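BepC protein (Bartonella tribocorum, PDB 4WGJ) probably transfers AMP from ATP to threonine or tyrosine hydroxyls of target proteins, through the Fic domain contained in this N-terminal part of a longer Bartonella effector. Local coordinates at residues T20-Y25 and F87-T92; D82-F87 and T92-A97. All blocks are in the same frame, centred on the assembly; numbering follows the deposited sequence.

Interaction 1 of 2, residues T20-Y25 and F87-T92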
loop_
_atom_site.group_PDB
_atom_site.type_symbol
_atom_site.label_atom_id
_atom_site.label_comp_id
_atom_site.label_asym_id
_atom_site.label_seq_id
_atom_site.Cartn_x
_atom_site.Cartn_y
_atom_site.Cartn_z
ATOM N N THR A 20 3.016 -8.749 18.085
ATOM C CA THR A 20 3.834 -7.643 17.590
ATOM C C THR A 20 4.774 -8.053 16.456
ATOM O O THR A 20 5.538 -9.005 16.586
ATOM C CB THR A 20 4.685 -7.036 18.713
ATOM O OG1 THR A 20 3.831 -6.590 19.768
ATOM C CG2 THR A 20 5.501 -5.849 18.188
ATOM N N LEU A 21 4.727 -7.321 15.346
ATOM C CA LEU A 21 5.619 -7.604 14.226
ATOM C C LEU A 21 7.079 -7.412 14.610
ATOM O O LEU A 21 7.428 -6.401 15.234
ATOM C CB LEU A 21 5.280 -6.702 13.035
ATOM C CG LEU A 21 3.991 -7.050 12.284
ATOM C CD1 LEU A 21 3.466 -5.853 11.477
ATOM C CD2 LEU A 21 4.222 -8.260 11.365
ATOM N N LYS A 22 7.926 -8.370 14.242
ATOM C CA LYS A 22 9.365 -8.198 14.406
ATOM C C LYS A 22 9.793 -6.925 13.694
ATOM O O LYS A 22 9.363 -6.665 12.569
ATOM C CB LYS A 22 10.136 -9.401 13.847
ATOM C CG LYS A 22 9.888 -10.714 14.599
ATOM C CD LYS A 22 10.564 -11.882 13.879
ATOM C CE LYS A 22 10.351 -13.192 14.610
ATOM N NZ LYS A 22 10.928 -14.328 13.821
ATOM N N ASN A 23 10.631 -6.129 14.349
ATOM C CA ASN A 23 11.022 -4.848 13.780
ATOM C C ASN A 23 12.452 -4.490 14.170
ATOM O O ASN A 23 12.997 -5.026 15.129
ATOM C CB ASN A 23 10.059 -3.752 14.227
ATOM C CG ASN A 23 10.032 -3.591 15.732
ATOM O OD1 ASN A 23 10.828 -2.844 16.293
ATOM N ND2 ASN A 23 9.127 -4.307 16.399
ATOM N N LYS A 24 13.055 -3.581 13.413
ATOM C CA LYS A 24 14.482 -3.278 13.591
ATOM C C LYS A 24 14.784 -2.475 14.850
ATOM O O LYS A 24 15.945 -2.344 15.246
ATOM C CB LYS A 24 15.014 -2.540 12.358
ATOM C CG LYS A 24 15.138 -3.451 11.119
ATOM C CD LYS A 24 15.410 -2.675 9.827
ATOM C CE LYS A 24 16.809 -2.101 9.800
ATOM N NZ LYS A 24 17.853 -3.183 9.773
ATOM N N TYR A 25 13.751 -1.933 15.481
ATOM C CA TYR A 25 13.920 -1.238 16.756
ATOM C C TYR A 25 13.972 -2.213 17.925
ATOM O O TYR A 25 14.341 -1.843 19.037
ATOM C CB TYR A 25 12.778 -0.249 16.995
ATOM C CG TYR A 25 12.343 0.532 15.768
ATOM C CD1 TYR A 25 13.206 1.409 15.124
ATOM C CD2 TYR A 25 11.051 0.408 15.274
ATOM C CE1 TYR A 25 12.787 2.130 14.001
ATOM C CE2 TYR A 25 10.634 1.110 14.162
ATOM C CZ TYR A 25 11.496 1.966 13.528
ATOM O OH TYR A 25 11.050 2.665 12.425
ATOM N N PHE A 87 14.475 -13.875 8.266
ATOM C CA PHE A 87 14.970 -12.835 9.167
ATOM C C PHE A 87 16.414 -13.083 9.563
ATOM O O PHE A 87 16.921 -14.194 9.427
ATOM C CB PHE A 87 14.118 -12.770 10.440
ATOM C CG PHE A 87 12.754 -12.186 10.235
ATOM C CD1 PHE A 87 11.680 -12.997 9.889
ATOM C CD2 PHE A 87 12.536 -10.831 10.426
ATOM C CE1 PHE A 87 10.414 -12.457 9.713
ATOM C CE2 PHE A 87 11.277 -10.283 10.252
ATOM C CZ PHE A 87 10.218 -11.097 9.888
ATOM N N GLU A 88 17.063 -12.060 10.113
ATOM C CA GLU A 88 18.410 -12.229 10.639
ATOM C C GLU A 88 18.416 -13.259 11.764
ATOM O O GLU A 88 19.427 -13.915 11.996
ATOM C CB GLU A 88 18.974 -10.891 11.125
ATOM C CG GLU A 88 19.254 -9.908 9.995
ATOM C CD GLU A 88 20.147 -8.754 10.414
ATOM O OE1 GLU A 88 20.791 -8.852 11.482
ATOM O OE2 GLU A 88 20.208 -7.750 9.668
ATOM N N ASP A 89 17.277 -13.424 12.438
ATOM C CA ASP A 89 17.193 -14.371 13.558
ATOM C C ASP A 89 17.120 -15.829 13.086
ATOM O O ASP A 89 17.120 -16.754 13.901
ATOM C CB ASP A 89 16.003 -14.033 14.486
ATOM C CG ASP A 89 14.631 -14.258 13.845
ATOM O OD1 ASP A 89 14.493 -15.031 12.875
ATOM O OD2 ASP A 89 13.659 -13.649 14.345
ATOM N N GLY A 90 17.053 -16.025 11.771
ATOM C CA GLY A 90 17.137 -17.348 11.174
ATOM C C GLY A 90 15.813 -17.998 10.801
ATOM O O GLY A 90 15.792 -19.042 10.146
ATOM N N THR A 91 14.708 -17.393 11.224
ATOM C CA THR A 91 13.382 -17.935 10.937
ATOM C C THR A 91 12.848 -17.401 9.606
ATOM O O THR A 91 13.250 -16.330 9.154
ATOM C CB THR A 91 12.377 -17.604 12.066
ATOM O OG1 THR A 91 12.131 -16.193 12.096
ATOM C CG2 THR A 91 12.913 -18.071 13.429
ATOM N N THR A 92 11.944 -18.148 8.982
ATOM C CA THR A 92 11.422 -17.763 7.675
ATOM C C THR A 92 9.919 -17.555 7.741
ATOM O O THR A 92 9.204 -18.388 8.301
ATOM C CB THR A 92 11.765 -18.827 6.618
ATOM O OG1 THR A 92 13.190 -18.926 6.507
ATOM C CG2 THR A 92 11.174 -18.459 5.266
#

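Interaction 2 of 2, residues D82-F87 and T92-A97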
loop_
_atom_site.group_PDB
_atom_site.type_symbol
_atom_site.label_atom_id
_atom_site.label_comp_id
_atom_site.label_asym_id
_atom_site.label_seq_id
_atom_site.Cartn_x
_atom_site.Cartn_y
_atom_site.Cartn_z
ATOM N N ASP A 82 3.916 -12.910 -0.397
ATOM C CA ASP A 82 3.827 -14.191 -1.113
ATOM C C ASP A 82 5.188 -14.841 -1.285
ATOM O O ASP A 82 5.283 -15.964 -1.784
ATOM C CB ASP A 82 3.175 -14.008 -2.491
ATOM C CG ASP A 82 3.885 -12.953 -3.360
ATOM O OD1 ASP A 82 4.781 -12.247 -2.849
ATOM O OD2 ASP A 82 3.526 -12.820 -4.555
ATOM N N THR A 83 6.251 -14.147 -0.896
ATOM C CA THR A 83 7.611 -14.662 -1.027
ATOM C C THR A 83 8.184 -14.965 0.352
ATOM O O THR A 83 7.991 -14.162 1.284
ATOM C CB THR A 83 8.503 -13.647 -1.758
ATOM O OG1 THR A 83 8.712 -12.510 -0.915
ATOM C CG2 THR A 83 7.832 -13.193 -3.049
ATOM N N SER A 84 8.874 -16.088 0.511
ATOM C CA SER A 84 9.424 -16.405 1.823
ATOM C C SER A 84 10.511 -15.412 2.178
ATOM O O SER A 84 11.331 -15.037 1.336
ATOM C CB SER A 84 9.970 -17.833 1.867
ATOM O OG SER A 84 8.892 -18.745 1.832
ATOM N N PHE A 85 10.494 -14.964 3.427
ATOM C CA PHE A 85 11.512 -14.046 3.893
ATOM C C PHE A 85 12.207 -14.598 5.118
ATOM O O PHE A 85 11.550 -14.941 6.088
ATOM C CB PHE A 85 10.921 -12.676 4.240
ATOM C CG PHE A 85 11.958 -11.708 4.718
ATOM C CD1 PHE A 85 12.733 -11.013 3.807
ATOM C CD2 PHE A 85 12.199 -11.530 6.075
ATOM C CE1 PHE A 85 13.716 -10.150 4.226
ATOM C CE2 PHE A 85 13.191 -10.660 6.503
ATOM C CZ PHE A 85 13.948 -9.967 5.579
ATOM N N THR A 86 13.538 -14.663 5.074
ATOM C CA THR A 86 14.309 -15.150 6.207
ATOM C C THR A 86 14.903 -13.994 7.010
ATOM O O THR A 86 15.705 -13.213 6.492
ATOM C CB THR A 86 15.428 -16.094 5.741
ATOM O OG1 THR A 86 14.827 -17.230 5.100
ATOM C CG2 THR A 86 16.261 -16.569 6.923
ATOM N N PHE A 87 14.475 -13.875 8.266
ATOM C CA PHE A 87 14.970 -12.835 9.167
ATOM C C PHE A 87 16.414 -13.083 9.563
ATOM O O PHE A 87 16.921 -14.194 9.427
ATOM C CB PHE A 87 14.118 -12.770 10.440
ATOM C CG PHE A 87 12.754 -12.186 10.235
ATOM C CD1 PHE A 87 11.680 -12.997 9.889
ATOM C CD2 PHE A 87 12.536 -10.831 10.426
ATOM C CE1 PHE A 87 10.414 -12.457 9.713
ATOM C CE2 PHE A 87 11.277 -10.283 10.252
ATOM C CZ PHE A 87 10.218 -11.097 9.888
ATOM N N THR A 92 11.944 -18.148 8.982
ATOM C CA THR A 92 11.422 -17.763 7.675
ATOM C C THR A 92 9.919 -17.555 7.741
ATOM O O THR A 92 9.204 -18.388 8.301
ATOM C CB THR A 92 11.765 -18.827 6.618
ATOM O OG1 THR A 92 13.190 -18.926 6.507
ATOM C CG2 THR A 92 11.174 -18.459 5.266
ATOM N N ALA A 93 9.454 -16.437 7.183
ATOM C CA ALA A 93 8.048 -16.066 7.233
ATOM C C ALA A 93 7.447 -15.909 5.831
ATOM O O ALA A 93 8.132 -15.537 4.885
ATOM C CB ALA A 93 7.872 -14.760 8.024
ATOM N N ARG A 94 6.153 -16.179 5.730
ATOM C CA ARG A 94 5.374 -15.930 4.516
ATOM C C ARG A 94 3.924 -15.773 4.937
ATOM O O ARG A 94 3.510 -16.369 5.941
ATOM C CB ARG A 94 5.516 -17.080 3.523
ATOM C CG ARG A 94 5.239 -16.690 2.070
ATOM C CD ARG A 94 5.547 -17.860 1.113
ATOM N NE ARG A 94 4.488 -18.867 1.066
ATOM C CZ ARG A 94 3.507 -18.878 0.172
ATOM N NH1 ARG A 94 3.430 -17.920 -0.753
ATOM N NH2 ARG A 94 2.593 -19.841 0.212
ATOM N N MET A 95 3.140 -15.001 4.188
ATOM C CA MET A 95 1.729 -14.907 4.528
ATOM C C MET A 95 0.867 -14.764 3.290
ATOM O O MET A 95 0.412 -13.672 2.974
ATOM C CB MET A 95 1.460 -13.745 5.469
ATOM C CG MET A 95 0.048 -13.833 6.051
ATOM S SD MET A 95 -0.121 -12.913 7.573
ATOM C CE MET A 95 -1.672 -13.564 8.194
ATOM N N PRO A 96 0.646 -15.869 2.581
ATOM C CA PRO A 96 -0.104 -15.799 1.320
ATOM C C PRO A 96 -1.559 -15.377 1.496
ATOM O O PRO A 96 -2.144 -14.857 0.551
ATOM C CB PRO A 96 -0.013 -17.235 0.785
ATOM C CG PRO A 96 0.169 -18.061 2.019
ATOM C CD PRO A 96 1.094 -17.243 2.870
ATOM N N ALA A 97 -2.138 -15.599 2.675
ATOM C CA ALA A 97 -3.547 -15.273 2.888
ATOM C C ALA A 97 -3.712 -14.272 4.028
ATOM O O ALA A 97 -3.218 -14.499 5.130
ATOM C CB ALA A 97 -4.345 -16.533 3.178
#

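Interaction 1 of 2, residues T20-Y25 and F87-T92
With CG of Lys22 anti to its carbonyl carbon (chi1 -65°) and the chain fully extended beyond it, the lysine crosses the ring of Phe87 and carries NZ to Asp89. The Phe87 ring, also turned beside its own backbone N (chi1 -72°), lies beneath the aliphatic shaft. This joins the loop between helices 8-11 and 30-48 to the tip of the 85-93 beta hairpin. The tip is a type I turn from Phe87 to Gly90 with a G1 bulge: Phe87 N bonds to Thr91 O and Gly90 N to Phe87 O, while Gly90 takes up left-handed backbone angles.

CD of Lys22 stands 3.9 Å from the centroid of the Phe87 ring, almost directly above it, in a CH-pi contact. Lys22 CB makes the other close approach, 3.9 Å from Phe87 CE2 at the rim. The ammonium has travelled past the ring centre, leaving an off-centre cation-pi geometry with Lys22 NZ 4.7 Å from the centroid of the Phe87 ring. Across the contact it forms a hydrogen-bonded salt bridge, Lys22 NZ to Asp89 OD2 2.9 Å; the carboxylate comes from the opposite direction and uses the syn lone pair of OD2. Asn12 O also accepts a hydrogen bond from NZ, tying the lysine to the residues just after helix 8-11.

Asp89 divides its oxygens between two tasks. While OD2 meets the lysine, Asp89 OD1 closes an Asx turn by accepting Thr91 N at 2.9 Å. Two donors from one residue and a cation on the other oxygen should hold the carboxylate in a fixed rotation. The second of these donors is the Thr91 hydroxyl, whose OG1 lies 2.7 Å from Asp89 OD1, on its syn side and 16° out of the carboxylate plane.

Interaction 2 of 2, residues D82-F87 and T92-A97
Asp82 meets Arg94 through its carbonyl, which accepts from the guanidinium: Arg94 NH1 lies 2.9 Å from Asp82 O. The oxygen sits near the guanidinium plane, but the donor stands 41° out of the carbonyl plane. A bend at chi3 (79°) folds the arginine back to reach it, while Pro96 CG covers one guanidinium face. The Asp82 carboxylate turns instead to Thr80. At Ser84, CB packs on Thr92 CG2 (3.7 Å) and OG lies beside Arg94 CD. Phe85 forms the hydrogen-bonded pair with Ala93: Phe85 N to Ala93 O and Ala93 N to Phe85 O are both 2.8 Å and nearly straight. Thr86 and Thr92 make the adjoining non-hydrogen-bonded pair, their hydroxyls joined by a hydrogen bond of 2.7 Å between Thr86 OG1 and Thr92 OG1. On the other face of the strands, Phe87 brings CE1 to within 3.8 Å of Ala93 CB, which sits at the ring edge, and Phe85 CD2 points into the ring face in an edge-to-face pair. The whole is a short two-stranded antiparallel beta hairpin, consistent with the flap that in Fic domains precedes the catalytic motif and helps to dock the target.

How the interactions relate
Interactions 1 and 2 have centres 11 Å apart on the same side of the chain's centre and share Phe87 and Thr92. Their segments alternate in sequence: 20-25 comes first, then 82-87, 87-92 and 92-97 run continuously through the hairpin. Interaction 2 pairs the two strands of the hairpin, whereas interaction 1 ties the hairpin's turn to the N-terminal loop before helix 30-48. Phe87 is common ground, with Lys22 on one ring face and Phe85 on the opposite one. Asn12, reached by both Lys22 and Thr92, adds a second link. The hairpin is thereby braced at its tip, while the side chain of Asp82, at its other end, is about 14 Å from the bound nucleotide analogue.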